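Local coordinates for protein glycoside hydrolase family 81 (Clostridium thermocellum, PDB 6FOP) that probably hydrolyses beta-1,3-glucans such as laminarin as part of the cellulosome, at residues A[474-479]-A[533-538]; A[588-593]-A[662-667]. All blocks are in the same frame, centred on the assembly; numbering follows the deposited sequence.

Interaction 1. Residues A[474-479]-A[533-538]; sequences EGHSWA and NYWFDL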
ATOM      1  N   GLU A 474      -1.064   6.294   4.436  1.00 11.97           N
ATOM      2  CA  GLU A 474      -1.794   5.148   4.987  1.00 11.95           C
ATOM      3  C   GLU A 474      -0.858   3.970   5.261  1.00 11.83           C
ATOM      4  O   GLU A 474      -1.238   3.072   6.005  1.00 12.74           O
ATOM      5  CB  GLU A 474      -2.949   4.697   4.089  1.00 12.44           C
ATOM      6  CG  GLU A 474      -4.096   5.688   4.046  1.00 13.16           C
ATOM      7  CD  GLU A 474      -5.479   5.098   3.949  1.00 13.56           C
ATOM      8  OE1 GLU A 474      -5.706   3.866   4.194  1.00 13.40           O
ATOM      9  OE2 GLU A 474      -6.405   5.910   3.682  1.00 14.38           O
ATOM     10  N   GLY A 475       0.314   3.959   4.621  1.00 11.94           N
ATOM     11  CA  GLY A 475       1.292   2.897   4.819  1.00 12.13           C
ATOM     12  C   GLY A 475       0.998   1.584   4.146  1.00 11.18           C
ATOM     13  O   GLY A 475       1.573   0.569   4.532  1.00 12.89           O
ATOM     14  N   HIS A 476       0.100   1.582   3.164  1.00 11.52           N
ATOM     15  CA  HIS A 476      -0.218   0.374   2.443  1.00 11.72           C
ATOM     16  C   HIS A 476      -0.537   0.729   1.006  1.00 11.29           C
ATOM     17  O   HIS A 476      -0.655   1.928   0.669  1.00 11.82           O
ATOM     18  CB  HIS A 476      -1.396  -0.383   3.084  1.00 12.18           C
ATOM     19  CG  HIS A 476      -2.682   0.369   3.008  1.00 11.78           C
ATOM     20  ND1 HIS A 476      -3.476   0.369   1.877  1.00 11.62           N
ATOM     21  CD2 HIS A 476      -3.255   1.230   3.882  1.00 12.11           C
ATOM     22  CE1 HIS A 476      -4.479   1.216   2.061  1.00 12.10           C
ATOM     23  NE2 HIS A 476      -4.383   1.719   3.277  1.00 12.94           N
ATOM     24  N   SER A 477      -0.783  -0.272   0.189  1.00 11.34           N
ATOM     25  CA  SER A 477      -1.090  -0.106  -1.194  1.00 11.54           C
ATOM     26  C   SER A 477      -2.570  -0.069  -1.513  1.00 11.72           C
ATOM     27  O   SER A 477      -3.422  -0.447  -0.677  1.00 12.06           O
ATOM     28  CB  SER A 477      -0.357  -1.165  -1.995  1.00 11.92           C
ATOM     29  OG  SER A 477       1.038  -1.074  -1.796  1.00 13.01           O
ATOM     30  N   TRP A 478      -2.863   0.378  -2.732  1.00 12.43           N
ATOM     31  CA  TRP A 478      -4.214   0.484  -3.231  1.00 11.93           C
ATOM     32  C   TRP A 478      -4.337  -0.222  -4.581  1.00 12.13           C
ATOM     33  O   TRP A 478      -3.474  -0.084  -5.471  1.00 13.18           O
ATOM     34  CB  TRP A 478      -4.612   1.931  -3.425  1.00 12.38           C
ATOM     35  CG  TRP A 478      -4.788   2.761  -2.186  1.00 12.43           C
ATOM     36  CD1 TRP A 478      -4.095   3.895  -1.885  1.00 12.45           C
ATOM     37  CD2 TRP A 478      -5.764   2.615  -1.150  1.00 12.07           C
ATOM     38  NE1 TRP A 478      -4.544   4.452  -0.718  1.00 12.66           N
ATOM     39  CE2 TRP A 478      -5.572   3.692  -0.246  1.00 12.62           C
ATOM     40  CE3 TRP A 478      -6.742   1.663  -0.853  1.00 12.71           C
ATOM     41  CZ2 TRP A 478      -6.378   3.885   0.854  1.00 12.81           C
ATOM     42  CZ3 TRP A 478      -7.549   1.858   0.247  1.00 13.62           C
ATOM     43  CH2 TRP A 478      -7.336   2.957   1.108  1.00 13.66           C
ATOM     44  N   ALA A 479      -5.427  -0.967  -4.717  1.00 12.55           N
ATOM     45  CA  ALA A 479      -5.665  -1.779  -5.903  1.00 13.22           C
ATOM     46  C   ALA A 479      -6.322  -1.057  -7.058  1.00 13.61           C
ATOM     47  O   ALA A 479      -5.980  -1.314  -8.214  1.00 13.51           O
ATOM     48  CB  ALA A 479      -6.471  -3.005  -5.538  1.00 13.97           C
ATOM     49  N   ASN A 533      -2.060  -3.668  11.656  1.00 13.25           N
ATOM     50  CA  ASN A 533      -3.151  -2.871  12.182  1.00 13.70           C
ATOM     51  C   ASN A 533      -4.482  -3.042  11.462  1.00 13.52           C
ATOM     52  O   ASN A 533      -5.480  -3.433  12.104  1.00 15.40           O
ATOM     53  CB  ASN A 533      -2.731  -1.391  12.183  1.00 13.25           C
ATOM     54  CG  ASN A 533      -1.733  -1.108  13.269  1.00 14.85           C
ATOM     55  OD1 ASN A 533      -2.095  -0.987  14.441  1.00 19.04           O
ATOM     56  ND2 ASN A 533      -0.481  -0.997  12.902  1.00 15.09           N
ATOM     57  N   TYR A 534      -4.528  -2.745  10.169  1.00 12.67           N
ATOM     58  CA  TYR A 534      -5.815  -2.536   9.476  1.00 13.44           C
ATOM     59  C   TYR A 534      -6.407  -3.822   8.920  1.00 13.55           C
ATOM     60  O   TYR A 534      -7.588  -3.878   8.653  1.00 14.60           O
ATOM     61  CB  TYR A 534      -5.706  -1.418   8.414  1.00 13.44           C
ATOM     62  CG  TYR A 534      -4.989  -0.208   8.981  1.00 12.89           C
ATOM     63  CD1 TYR A 534      -5.461   0.444  10.124  1.00 13.78           C
ATOM     64  CD2 TYR A 534      -3.807   0.231   8.432  1.00 13.93           C
ATOM     65  CE1 TYR A 534      -4.762   1.487  10.700  1.00 13.57           C
ATOM     66  CE2 TYR A 534      -3.087   1.262   8.981  1.00 14.04           C
ATOM     67  CZ  TYR A 534      -3.559   1.899  10.124  1.00 13.38           C
ATOM     68  OH  TYR A 534      -2.832   2.930  10.694  1.00 13.90           O
ATOM     69  N   TRP A 535      -5.574  -4.841   8.714  1.00 13.48           N
ATOM     70  CA  TRP A 535      -6.063  -6.171   8.304  1.00 13.91           C
ATOM     71  C   TRP A 535      -6.182  -7.166   9.461  1.00 12.83           C
ATOM     72  O   TRP A 535      -7.189  -7.854   9.594  1.00 13.91           O
ATOM     73  CB  TRP A 535      -5.161  -6.752   7.186  1.00 13.45           C
ATOM     74  CG  TRP A 535      -5.450  -6.240   5.790  1.00 12.69           C
ATOM     75  CD1 TRP A 535      -6.186  -6.845   4.865  1.00 13.76           C
ATOM     76  CD2 TRP A 535      -5.029  -4.978   5.197  1.00 12.20           C
ATOM     77  NE1 TRP A 535      -6.238  -6.118   3.707  1.00 13.67           N
ATOM     78  CE2 TRP A 535      -5.529  -4.957   3.880  1.00 12.44           C
ATOM     79  CE3 TRP A 535      -4.249  -3.899   5.630  1.00 13.24           C
ATOM     80  CZ2 TRP A 535      -5.275  -3.905   2.996  1.00 13.38           C
ATOM     81  CZ3 TRP A 535      -4.012  -2.846   4.751  1.00 13.06           C
ATOM     82  CH2 TRP A 535      -4.550  -2.847   3.462  1.00 13.92           C
ATOM     83  N   PHE A 536      -5.168  -7.212  10.324  1.00 12.67           N
ATOM     84  CA  PHE A 536      -5.155  -8.196  11.410  1.00 14.05           C
ATOM     85  C   PHE A 536      -5.444  -7.635  12.804  1.00 14.68           C
ATOM     86  O   PHE A 536      -5.697  -8.420  13.720  1.00 14.90           O
ATOM     87  CB  PHE A 536      -3.808  -8.922  11.463  1.00 13.62           C
ATOM     88  CG  PHE A 536      -3.453  -9.687  10.213  1.00 14.68           C
ATOM     89  CD1 PHE A 536      -4.397 -10.460   9.566  1.00 15.99           C
ATOM     90  CD2 PHE A 536      -2.152  -9.665   9.699  1.00 16.88           C
ATOM     91  CE1 PHE A 536      -4.078 -11.171   8.415  1.00 14.93           C
ATOM     92  CE2 PHE A 536      -1.816 -10.405   8.556  1.00 17.57           C
ATOM     93  CZ  PHE A 536      -2.793 -11.133   7.903  1.00 15.90           C
ATOM     94  N   ASP A 537      -5.390  -6.299  12.954  1.00 14.23           N
ATOM     95  CA  ASP A 537      -5.593  -5.624  14.257  1.00 14.17           C
ATOM     96  C   ASP A 537      -4.945  -6.420  15.403  1.00 15.67           C
ATOM     97  O   ASP A 537      -5.592  -6.811  16.383  1.00 16.05           O
ATOM     98  CB  ASP A 537      -7.097  -5.388  14.529  1.00 14.64           C
ATOM     99  CG  ASP A 537      -7.367  -4.498  15.726  1.00 16.51           C
ATOM    100  OD1 ASP A 537      -6.465  -3.792  16.180  1.00 16.63           O
ATOM    101  OD2 ASP A 537      -8.546  -4.493  16.187  1.00 17.03           O
ATOM    102  N   LEU A 538      -3.639  -6.626  15.287  1.00 14.90           N
ATOM    103  CA  LEU A 538      -2.909  -7.391  16.302  1.00 15.95           C
ATOM    104  C   LEU A 538      -2.972  -6.789  17.692  1.00 16.56           C
ATOM    105  O   LEU A 538      -2.943  -7.511  18.681  1.00 18.41           O
ATOM    106  CB  LEU A 538      -1.448  -7.593  15.897  1.00 16.51           C
ATOM    107  CG  LEU A 538      -1.145  -8.370  14.627  1.00 17.22           C
ATOM    108  CD1 LEU A 538       0.355  -8.573  14.534  1.00 17.69           C
ATOM    109  CD2 LEU A 538      -1.849  -9.710  14.627  1.00 16.73           C
TER
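The indole of Trp535 meets the imidazole of His476 edge-on: its six-membered ring drives a rim into one face of the histidine, the planes standing at 77° and the centroids 5.2 Å apart. Trp535 CH2 leads this T-shaped stack, 3.7 Å from His476 ND1, with CZ3 beside it against CG and CB. His476 can offer that face because CG sits between its own backbone N and carbonyl carbon (chi1 66°), and two bonds in the ring plane then fix its rotation. His476 NE2 donates to Glu474 OE1 over 2.7 Å, on the anti side and tilted well out of the carboxylate plane, while ND1 donates to Ser477 O from above the carbonyl plane. Glu474 is itself held by salt bridges from Lys129 and Arg285. Gly475 and His476 both face Asp471 in a G1 beta bulge, where Gly475 supplies the positive phi, and the partner segment runs off the end of helix 514-534 into a turn. Tyr534 adds a looser touch, its CE2 lying 3.9 Å from Glu474 O. Outside the contact, Trp535 NE1 bonds to Ala492 O and Tyr534 OH to His266 ND1.

Interaction 2. Residues A[588-593]-A[662-667]; sequences LGKDPN and PDFSVT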
ATOM      1  N   LEU A 588       3.662 -12.828   8.935  1.00 13.19           N
ATOM      2  CA  LEU A 588       2.327 -13.292   9.299  1.00 14.09           C
ATOM      3  C   LEU A 588       2.267 -13.845  10.717  1.00 14.75           C
ATOM      4  O   LEU A 588       1.215 -13.820  11.356  1.00 14.87           O
ATOM      5  CB  LEU A 588       1.884 -14.387   8.328  1.00 13.67           C
ATOM      6  CG  LEU A 588       1.595 -13.951   6.895  1.00 13.84           C
ATOM      7  CD1 LEU A 588       1.381 -15.154   5.994  1.00 14.61           C
ATOM      8  CD2 LEU A 588       0.372 -13.018   6.867  1.00 14.50           C
ATOM      9  N   GLY A 589       3.399 -14.364  11.171  1.00 14.75           N
ATOM     10  CA  GLY A 589       3.540 -14.981  12.475  1.00 15.33           C
ATOM     11  C   GLY A 589       4.110 -14.114  13.572  1.00 15.61           C
ATOM     12  O   GLY A 589       4.532 -14.631  14.603  1.00 17.06           O
ATOM     13  N   LYS A 590       4.083 -12.783  13.403  1.00 15.58           N
ATOM     14  CA  LYS A 590       4.535 -11.886  14.491  1.00 18.21           C
ATOM     15  C   LYS A 590       3.960 -12.247  15.847  1.00 16.73           C
ATOM     16  O   LYS A 590       4.658 -12.211  16.861  1.00 17.84           O
ATOM     17  CB  LYS A 590       4.178 -10.438  14.161  1.00 21.26           C
ATOM     18  CG  LYS A 590       5.144  -9.760  13.232  1.00 28.65           C
ATOM     19  CD  LYS A 590       4.798  -8.270  13.246  1.00 35.51           C
ATOM     20  CE  LYS A 590       5.653  -7.464  12.306  1.00 40.43           C
ATOM     21  NZ  LYS A 590       7.000  -7.161  12.865  1.00 40.61           N
ATOM     22  N   ASP A 591       2.675 -12.561  15.885  1.00 17.82           N
ATOM     23  CA  ASP A 591       2.028 -13.012  17.129  1.00 17.84           C
ATOM     24  C   ASP A 591       1.486 -14.414  16.872  1.00 17.68           C
ATOM     25  O   ASP A 591       0.440 -14.571  16.222  1.00 17.34           O
ATOM     26  CB  ASP A 591       0.900 -12.072  17.546  1.00 18.27           C
ATOM     27  CG  ASP A 591       0.287 -12.440  18.882  1.00 21.63           C
ATOM     28  OD1 ASP A 591       0.571 -13.533  19.416  1.00 23.71           O
ATOM     29  OD2 ASP A 591      -0.510 -11.614  19.404  1.00 27.01           O
ATOM     30  N   PRO A 592       2.177 -15.443  17.375  1.00 17.74           N
ATOM     31  CA  PRO A 592       1.657 -16.817  17.167  1.00 18.14           C
ATOM     32  C   PRO A 592       0.259 -17.043  17.749  1.00 18.37           C
ATOM     33  O   PRO A 592      -0.479 -17.847  17.202  1.00 18.18           O
ATOM     34  CB  PRO A 592       2.663 -17.710  17.858  1.00 20.70           C
ATOM     35  CG  PRO A 592       3.807 -16.886  18.185  1.00 21.85           C
ATOM     36  CD  PRO A 592       3.496 -15.440  18.028  1.00 18.55           C
ATOM     37  N   ASN A 593      -0.092 -16.355  18.849  1.00 18.44           N
ATOM     38  CA  ASN A 593      -1.440 -16.470  19.393  1.00 20.01           C
ATOM     39  C   ASN A 593      -2.479 -15.941  18.413  1.00 17.58           C
ATOM     40  O   ASN A 593      -3.590 -16.451  18.373  1.00 18.55           O
ATOM     41  CB  ASN A 593      -1.553 -15.785  20.759  1.00 24.84           C
ATOM     42  CG  ASN A 593      -0.659 -16.430  21.802  1.00 31.08           C
ATOM     43  OD1 ASN A 593       0.107 -15.757  22.494  1.00 43.33           O
ATOM     44  ND2 ASN A 593      -0.745 -17.742  21.906  1.00 34.20           N
ATOM     45  N   PRO A 662       9.345 -18.038  13.692  1.00 14.75           N
ATOM     46  CA  PRO A 662      10.161 -16.830  13.548  1.00 15.36           C
ATOM     47  C   PRO A 662      10.278 -16.049  14.868  1.00 15.12           C
ATOM     48  O   PRO A 662       9.299 -15.867  15.574  1.00 16.59           O
ATOM     49  CB  PRO A 662       9.425 -16.006  12.492  1.00 16.16           C
ATOM     50  CG  PRO A 662       8.023 -16.524  12.532  1.00 15.42           C
ATOM     51  CD  PRO A 662       8.163 -18.012  12.815  1.00 14.74           C
ATOM     52  N   ASP A 663      11.461 -15.545  15.131  1.00 14.50           N
ATOM     53  CA  ASP A 663      11.766 -14.833  16.368  1.00 15.22           C
ATOM     54  C   ASP A 663      12.066 -13.383  16.003  1.00 16.36           C
ATOM     55  O   ASP A 663      13.114 -13.079  15.430  1.00 18.95           O
ATOM     56  CB  ASP A 663      12.965 -15.476  17.058  1.00 15.82           C
ATOM     57  CG  ASP A 663      13.208 -14.945  18.465  1.00 16.86           C
ATOM     58  OD1 ASP A 663      12.845 -13.782  18.729  1.00 19.54           O
ATOM     59  OD2 ASP A 663      13.772 -15.687  19.298  1.00 18.69           O
ATOM     60  N   PHE A 664      11.131 -12.506  16.342  1.00 17.12           N
ATOM     61  CA  PHE A 664      11.216 -11.088  16.006  1.00 18.65           C
ATOM     62  C   PHE A 664      11.950 -10.251  17.046  1.00 17.91           C
ATOM     63  O   PHE A 664      12.000  -9.038  16.935  1.00 20.76           O
ATOM     64  CB  PHE A 664       9.804 -10.564  15.785  1.00 21.97           C
ATOM     65  CG  PHE A 664       9.140 -11.204  14.615  1.00 25.12           C
ATOM     66  CD1 PHE A 664       9.434 -10.775  13.327  1.00 29.65           C
ATOM     67  CD2 PHE A 664       8.337 -12.325  14.782  1.00 24.46           C
ATOM     68  CE1 PHE A 664       8.847 -11.382  12.225  1.00 33.18           C
ATOM     69  CE2 PHE A 664       7.771 -12.922  13.696  1.00 24.65           C
ATOM     70  CZ  PHE A 664       8.021 -12.457  12.427  1.00 27.85           C
ATOM     71  N   SER A 665      12.538 -10.886  18.057  1.00 16.81           N
ATOM     72  CA  SER A 665      13.229 -10.158  19.113  1.00 17.37           C
ATOM     73  C   SER A 665      14.730  -9.980  18.832  1.00 16.71           C
ATOM     74  O   SER A 665      15.450  -9.440  19.679  1.00 18.35           O
ATOM     75  CB  SER A 665      13.030 -10.849  20.455  1.00 19.10           C
ATOM     76  OG  SER A 665      13.760 -12.043  20.530  1.00 22.21           O
ATOM     77  N   VAL A 666      15.186 -10.466  17.685  1.00 17.21           N
ATOM     78  CA  VAL A 666      16.603 -10.429  17.302  1.00 17.86           C
ATOM     79  C   VAL A 666      16.724  -9.868  15.900  1.00 18.72           C
ATOM     80  O   VAL A 666      16.050 -10.355  14.981  1.00 22.09           O
ATOM     81  CB  VAL A 666      17.216 -11.844  17.261  1.00 20.96           C
ATOM     82  CG1 VAL A 666      18.720 -11.801  16.951  1.00 20.41           C
ATOM     83  CG2 VAL A 666      16.983 -12.568  18.542  1.00 24.24           C
ATOM     84  N   THR A 667      17.639  -8.919  15.709  1.00 16.74           N
ATOM     85  CA  THR A 667      17.940  -8.388  14.388  1.00 17.10           C
ATOM     86  C   THR A 667      19.397  -8.635  14.014  1.00 16.00           C
ATOM     87  O   THR A 667      20.182  -9.113  14.837  1.00 17.29           O
ATOM     88  CB  THR A 667      17.554  -6.912  14.287  1.00 18.72           C
ATOM     89  OG1 THR A 667      18.226  -6.175  15.313  1.00 21.07           O
ATOM     90  CG2 THR A 667      16.038  -6.746  14.454  1.00 20.89           C
TER
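Lys590 and Phe664 make the apolar part of this contact, a CH-pi interaction in which the CG methylene of Lys590 sits over the phenyl face. Lys590 CG stands 4.0 Å from the centroid of the Phe664 ring and only 10° off the normal, almost exactly above the centre. The two side chains cross at about a right angle. Lys590 CG lies beside its backbone N (chi1 -82°), and from there the chain runs out to CE and bends at chi4, turning NZ back toward the ring's side. The backbone joins in as well: Phe664 CE2 comes within 3.5 Å of Lys590 CA, and within 3.8 Å of Gly589 O, which approaches the ring obliquely. Pro662 CG makes a looser contact, 4.5 Å from Gly589 O.

The polar bonds among these residues lie within each segment. Asp663 OD1 takes the backbone N of Ser665 in an Asx turn, at 3.0 Å and nearly straight, and also accepts Ser665 OG on its syn side; two bonds thus hold the turn that has Phe664 at its middle. Asp591 is the N-cap of helix 592-606, with a weak capping bond from Asn593 N.

Around them, the Phe664 ring has His303 edge-to-face with it, Asp663 is paired with Arg682 of strand 681-688, and Lys590 packs on Val528 and Cys532 of helix 514-534. The contact therefore joins the turn leading into helix 592-606 to the loop between strands 661-662 and 673-678.

Overall arrangement
Both segments of interaction 1 precede those of interaction 2 along the chain, and the two centres lie 18 Å apart. Helix 514-534 links them: residues 533-538 run off its C-terminal end, while Lys590 of interaction 2 packs against its side. They also touch directly, Phe536 CE2 being 3.8 Å from Leu588 CD2, with Leu538 CD1 near Lys590 CB. Interaction 1 is buried about 7 Å from the centre of the chain; interaction 2 lies further out, about 22 Å from it and partly buried. Interaction 1 packs within the family 81 C-terminal region, whereas interaction 2 joins that region to the loop after strand 661-662, which leads on into the four-stranded antiparallel sheet near the C-terminus.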